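Local coordinates for Thiol:disulfide interchange protein DsbA (Pseudomonas aeruginosa, PDB 4ZL8) that probably introduces disulfide bonds into other proteins of the periplasm by handing over its own redox-active disulfide, at residues A[25-30]-A[156-161]; A[92-97]-A[113-118]. The protein carries 1 engineered substitution. One frame throughout, in Å; residues are numbered along the deposited sequence.

In the fold
Interaction 1 is buried: it joins strands 27-33 and 155-158, neighbours in the central sheet, through backbone hydrogen bonds, one side-chain amide and bound water, with valines on both faces. Interaction 2 is only partly buried and lies on the other side of the chain's centre, about 29 Å away centre to centre. There helices 87-99 and 108-116 meet mainly through apolar side chains, around one phenylalanine ring. The contacts share no element, yet they belong together in sequence, because both helices of interaction 2 fall within the long, mostly helical passage between the two strands that interaction 1 pairs.

Interaction 1 (A[25-30]-A[156-161]); sequences GKIEVV and MVVNGK
Strands 27-30 and 156-158 run antiparallel at 173°, their axes 4.8 Å apart, with V30 and V157 as a hydrogen-bonded pair and V29 opposite V158 as a non-hydrogen-bonded one. V30 N reaches V157 O at 2.8 Å, and V157 N returns the bond to V30 O. Beyond V158 the backbone bends away, but N159 prolongs the ladder: its own N donates to E28 O (2.7 Å), while its side-chain OD1 takes the place of a backbone carbonyl and accepts E28 N at 3.0 Å, from above the amide's carbonyl plane. Water 1 also donates to OD1, and the amide's ND2 is held by E186. The extended side chain of E28 takes OE1 to water 2, which accepts from G160 N; S22 binds OE2. V29 and V158 face helix 172-188. There M156, bent at chi2 and chi3, lays CE 3.6 Å from V29 CG1. V30 and V157 instead face Y148 of helix 132-148. N159 and G160, both at positive phi, form the type I' turn closed by K161 N to V158 O, which leads into strand 162-165. The pairing joins the beta-alpha-beta and beta-beta-alpha halves of a thioredoxin fold.

Interaction 2 (A[92-97]-A[113-118]); sequences NAVFEA and DFLAGK
A93 meets residues 113-118 through both its carbonyl and its methyl group. A93 O lies obliquely to the ring of F114, 3.6 Å from CZ; the same oxygen accepts A97 N within the helix. The methyl group points across the gap, with A93 CB 4.3 Å from F114 CZ. The aliphatic part of K118, bent at chi2 and extended beyond it, may also pass this methyl, with K118 CE 4.0 Å from A93 CB, but that touch at the exposed border of the contact is doubtful, because the lysine was modelled in two conformers and the distance belongs to one of them. V94, one residue on, turns its CG2 to the more buried side. V94 CG2 sits at the edge of the F114 ring, near its plane, 4.2 Å from CE2; L115 CD2 is similarly close to it. M77 and L81 of helix 70-84 touch V94 and L115 respectively. Such packing belongs to the helical domain that DsbA proteins carry as an insertion in the thioredoxin fold, and helices 87-99 and 108-116 are two of its members. F95 of the same helix packs on helix 38-52, at whose start lies the predicted redox-active C37-C40 disulfide. A turn after A93, A97 brings its CB against the far end of F114, 3.5 Å from CZ and 3.7 Å from CE1, obliquely to the ring. With CG anti to the backbone N (chi1 167°), F114 sends its ring out from its own helix toward this small residue, so that alanine on two successive turns accommodates one aromatic side chain. K103 and L105, in the loop between the helices, also touch the ring, and the backbone of K103 is hydrogen-bonded to that of A97.

Interaction 1 (A[25-30]-A[156-161])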
loop_
_atom_site.group_PDB
_atom_site.type_symbol
_atom_site.label_atom_id
_atom_site.label_comp_id
_atom_site.label_asym_id
_atom_site.label_seq_id
_atom_site.Cartn_x
_atom_site.Cartn_y
_atom_site.Cartn_z
ATOM N N GLY A 25 -8.393 -9.527 13.818
ATOM C CA GLY A 25 -7.589 -10.336 14.703
ATOM C C GLY A 25 -6.113 -10.051 14.624
ATOM O O GLY A 25 -5.359 -10.460 15.501
ATOM N N LYS A 26 -5.689 -9.380 13.558
ATOM C CA LYS A 26 -4.318 -8.919 13.439
ATOM C C LYS A 26 -4.252 -7.419 13.478
ATOM O O LYS A 26 -5.191 -6.727 13.079
ATOM C CB LYS A 26 -3.676 -9.421 12.156
ATOM C CG LYS A 26 -3.505 -10.929 12.160
ATOM C CD LYS A 26 -2.630 -11.430 11.033
ATOM C CE LYS A 26 -2.359 -12.912 11.214
ATOM N NZ LYS A 26 -1.512 -13.427 10.106
ATOM N N ILE A 27 -3.125 -6.919 13.966
ATOM C CA ILE A 27 -2.878 -5.499 13.985
ATOM C C ILE A 27 -2.472 -5.076 12.585
ATOM O O ILE A 27 -1.444 -5.513 12.068
ATOM C CB ILE A 27 -1.792 -5.134 14.993
ATOM C CG1 ILE A 27 -2.194 -5.604 16.394
ATOM C CG2 ILE A 27 -1.513 -3.639 14.947
ATOM C CD1 ILE A 27 -1.044 -5.636 17.372
ATOM N N GLU A 28 -3.316 -4.278 11.949
ATOM C CA GLU A 28 -3.068 -3.896 10.567
ATOM C C GLU A 28 -2.031 -2.774 10.435
ATOM O O GLU A 28 -2.014 -1.843 11.229
ATOM C CB GLU A 28 -4.382 -3.445 9.934
ATOM C CG GLU A 28 -4.368 -3.499 8.411
ATOM C CD GLU A 28 -5.617 -2.899 7.782
ATOM O OE1 GLU A 28 -6.074 -1.842 8.263
ATOM O OE2 GLU A 28 -6.141 -3.519 6.834
ATOM N N VAL A 29 -1.201 -2.882 9.401
ATOM C CA VAL A 29 -0.350 -1.769 8.993
ATOM C C VAL A 29 -0.551 -1.570 7.504
ATOM O O VAL A 29 -0.263 -2.474 6.723
ATOM C CB VAL A 29 1.130 -2.048 9.254
ATOM C CG1 VAL A 29 1.978 -0.873 8.787
ATOM C CG2 VAL A 29 1.373 -2.336 10.739
ATOM N N VAL A 30 -1.088 -0.417 7.119
ATOM C CA VAL A 30 -1.323 -0.093 5.713
ATOM C C VAL A 30 -0.360 0.986 5.248
ATOM O O VAL A 30 -0.220 2.013 5.908
ATOM C CB VAL A 30 -2.753 0.444 5.532
ATOM C CG1 VAL A 30 -2.981 0.859 4.076
ATOM C CG2 VAL A 30 -3.790 -0.584 5.951
ATOM N N MET A 156 0.917 6.136 6.096
ATOM C CA MET A 156 0.729 4.926 6.885
ATOM C C MET A 156 -0.543 5.043 7.720
ATOM O O MET A 156 -0.876 6.118 8.230
ATOM C CB MET A 156 1.883 4.758 7.867
ATOM C CG MET A 156 3.264 4.756 7.252
ATOM S SD MET A 156 3.514 3.453 6.029
ATOM C CE MET A 156 3.182 1.993 6.964
ATOM N N VAL A 157 -1.242 3.914 7.862
ATOM C CA VAL A 157 -2.351 3.808 8.806
ATOM C C VAL A 157 -2.186 2.524 9.601
ATOM O O VAL A 157 -2.058 1.437 9.032
ATOM C CB VAL A 157 -3.759 3.838 8.135
ATOM C CG1 VAL A 157 -4.849 3.748 9.197
ATOM C CG2 VAL A 157 -3.933 5.086 7.285
ATOM N N VAL A 158 -2.164 2.665 10.922
ATOM C CA VAL A 158 -2.071 1.516 11.814
ATOM C C VAL A 158 -3.404 1.208 12.466
ATOM O O VAL A 158 -4.053 2.095 13.062
ATOM C CB VAL A 158 -0.973 1.710 12.872
ATOM C CG1 VAL A 158 -1.009 0.632 13.933
ATOM C CG2 VAL A 158 0.390 1.697 12.197
ATOM N N ASN A 159 -3.790 -0.060 12.313
ATOM C CA ASN A 159 -4.994 -0.667 12.876
ATOM C C ASN A 159 -6.281 0.113 12.642
ATOM O O ASN A 159 -7.200 0.100 13.455
ATOM C CB ASN A 159 -4.823 -0.990 14.365
ATOM C CG ASN A 159 -5.323 -2.361 14.708
ATOM O OD1 ASN A 159 -5.411 -3.235 13.844
ATOM N ND2 ASN A 159 -5.676 -2.557 15.975
ATOM N N GLY A 160 -6.352 0.761 11.486
ATOM C CA GLY A 160 -7.539 1.511 11.103
ATOM C C GLY A 160 -7.766 2.756 11.947
ATOM O O GLY A 160 -8.827 3.359 11.891
ATOM N N LYS A 161 -6.752 3.131 12.728
ATOM C CA LYS A 161 -6.928 4.098 13.809
ATOM C C LYS A 161 -5.958 5.276 13.775
ATOM O O LYS A 161 -6.307 6.343 14.276
ATOM C CB LYS A 161 -6.758 3.390 15.176
ATOM C CG LYS A 161 -7.929 2.526 15.585
ATOM C CD LYS A 161 -7.639 1.812 16.901
ATOM C CE LYS A 161 -8.577 0.636 17.101
ATOM N NZ LYS A 161 -8.187 -0.244 18.233
HETATM O O HOH W 1 -6.874 -5.452 15.011
HETATM O O HOH W 2 -4.702 0.228 9.306
#

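Interaction 2 (A[92-97]-A[113-118])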
loop_
_atom_site.group_PDB
_atom_site.type_symbol
_atom_site.label_atom_id
_atom_site.label_comp_id
_atom_site.label_asym_id
_atom_site.label_seq_id
_atom_site.Cartn_x
_atom_site.Cartn_y
_atom_site.Cartn_z
ATOM N N ASN A 92 9.273 -5.243 -6.782
ATOM C CA ASN A 92 10.465 -4.423 -6.979
ATOM C C ASN A 92 10.614 -4.116 -8.467
ATOM O O ASN A 92 10.971 -2.998 -8.845
ATOM C CB ASN A 92 11.744 -5.094 -6.470
ATOM C CG ASN A 92 11.747 -5.333 -4.962
ATOM O OD1 ASN A 92 10.980 -4.737 -4.218
ATOM N ND2 ASN A 92 12.623 -6.219 -4.513
ATOM N N ALA A 93 10.348 -5.102 -9.316
ATOM C CA ALA A 93 10.492 -4.913 -10.756
ATOM C C ALA A 93 9.555 -3.842 -11.310
ATOM O O ALA A 93 9.942 -3.108 -12.225
ATOM C CB ALA A 93 10.277 -6.240 -11.488
ATOM N N VAL A 94 8.346 -3.753 -10.776
ATOM C CA VAL A 94 7.405 -2.741 -11.246
ATOM C C VAL A 94 7.920 -1.364 -10.860
ATOM O O VAL A 94 7.978 -0.465 -11.691
ATOM C CB VAL A 94 5.982 -2.978 -10.703
ATOM C CG1 VAL A 94 5.077 -1.795 -11.005
ATOM C CG2 VAL A 94 5.390 -4.261 -11.289
ATOM N N PHE A 95 8.336 -1.196 -9.613
ATOM C CA PHE A 95 8.935 0.062 -9.197
ATOM C C PHE A 95 10.146 0.406 -10.065
ATOM O O PHE A 95 10.326 1.577 -10.455
ATOM C CB PHE A 95 9.346 0.020 -7.721
ATOM C CG PHE A 95 8.323 0.598 -6.772
ATOM C CD1 PHE A 95 8.014 1.949 -6.804
ATOM C CD2 PHE A 95 7.695 -0.198 -5.823
ATOM C CE1 PHE A 95 7.103 2.497 -5.936
ATOM C CE2 PHE A 95 6.778 0.356 -4.951
ATOM C CZ PHE A 95 6.490 1.691 -4.998
ATOM N N GLU A 96 11.008 -0.567 -10.346
ATOM C CA GLU A 96 12.219 -0.285 -11.097
ATOM C C GLU A 96 11.872 0.077 -12.554
ATOM O O GLU A 96 12.496 0.972 -13.143
ATOM C CB GLU A 96 13.198 -1.468 -11.029
ATOM C CG GLU A 96 14.652 -1.080 -11.256
ATOM C CD GLU A 96 15.311 -0.354 -10.063
ATOM O OE1 GLU A 96 14.637 -0.018 -9.047
ATOM O OE2 GLU A 96 16.531 -0.109 -10.150
ATOM N N ALA A 97 10.880 -0.599 -13.120
ATOM C CA ALA A 97 10.476 -0.309 -14.506
ATOM C C ALA A 97 10.035 1.155 -14.648
ATOM O O ALA A 97 10.410 1.852 -15.582
ATOM C CB ALA A 97 9.357 -1.226 -14.931
ATOM N N ASP A 113 2.564 -6.880 -21.350
ATOM C CA ASP A 113 3.774 -7.147 -22.108
ATOM C C ASP A 113 5.004 -7.074 -21.198
ATOM O O ASP A 113 5.884 -7.931 -21.251
ATOM C CB ASP A 113 3.890 -6.169 -23.275
ATOM C CG ASP A 113 2.922 -6.486 -24.391
ATOM O OD1 ASP A 113 2.336 -7.590 -24.370
ATOM O OD2 ASP A 113 2.749 -5.634 -25.292
ATOM N N PHE A 114 5.055 -6.058 -20.352
ATOM C CA PHE A 114 6.143 -5.951 -19.394
ATOM C C PHE A 114 6.125 -7.125 -18.419
ATOM O O PHE A 114 7.164 -7.749 -18.160
ATOM C CB PHE A 114 6.051 -4.644 -18.601
ATOM C CG PHE A 114 6.946 -4.625 -17.393
ATOM C CD1 PHE A 114 8.306 -4.520 -17.537
ATOM C CD2 PHE A 114 6.429 -4.771 -16.123
ATOM C CE1 PHE A 114 9.130 -4.548 -16.429
ATOM C CE2 PHE A 114 7.263 -4.794 -15.018
ATOM C CZ PHE A 114 8.593 -4.682 -15.174
ATOM N N LEU A 115 4.963 -7.399 -17.855
ATOM C CA LEU A 115 4.837 -8.401 -16.805
ATOM C C LEU A 115 5.107 -9.804 -17.337
ATOM O O LEU A 115 5.601 -10.654 -16.602
ATOM C CB LEU A 115 3.472 -8.295 -16.146
ATOM C CG LEU A 115 3.253 -7.022 -15.325
ATOM C CD1 LEU A 115 1.769 -6.869 -15.046
ATOM C CD2 LEU A 115 4.092 -7.050 -14.033
ATOM N N ALA A 116 4.833 -10.051 -18.619
ATOM C CA ALA A 116 5.165 -11.327 -19.237
ATOM C C ALA A 116 6.659 -11.602 -19.116
ATOM O O ALA A 116 7.094 -12.746 -18.921
ATOM C CB ALA A 116 4.729 -11.348 -20.715
ATOM N N GLY A 117 7.467 -10.560 -19.265
ATOM C CA GLY A 117 8.900 -10.677 -19.120
ATOM C C GLY A 117 9.329 -11.096 -17.725
ATOM O O GLY A 117 10.452 -11.578 -17.536
ATOM N N LYS A 118 8.428 -10.895 -16.770
ATOM C CA LYS A 118 8.676 -11.249 -15.376
ATOM C C LYS A 118 7.932 -12.529 -14.983
ATOM O O LYS A 118 7.855 -12.864 -13.797
ATOM C CB LYS A 118 8.275 -10.085 -14.464
ATOM C CG LYS A 118 8.972 -8.769 -14.809
ATOM C CD LYS A 118 10.477 -8.873 -14.736
ATOM C CE LYS A 118 11.166 -7.565 -15.139
ATOM N NZ LYS A 118 12.636 -7.628 -14.928
#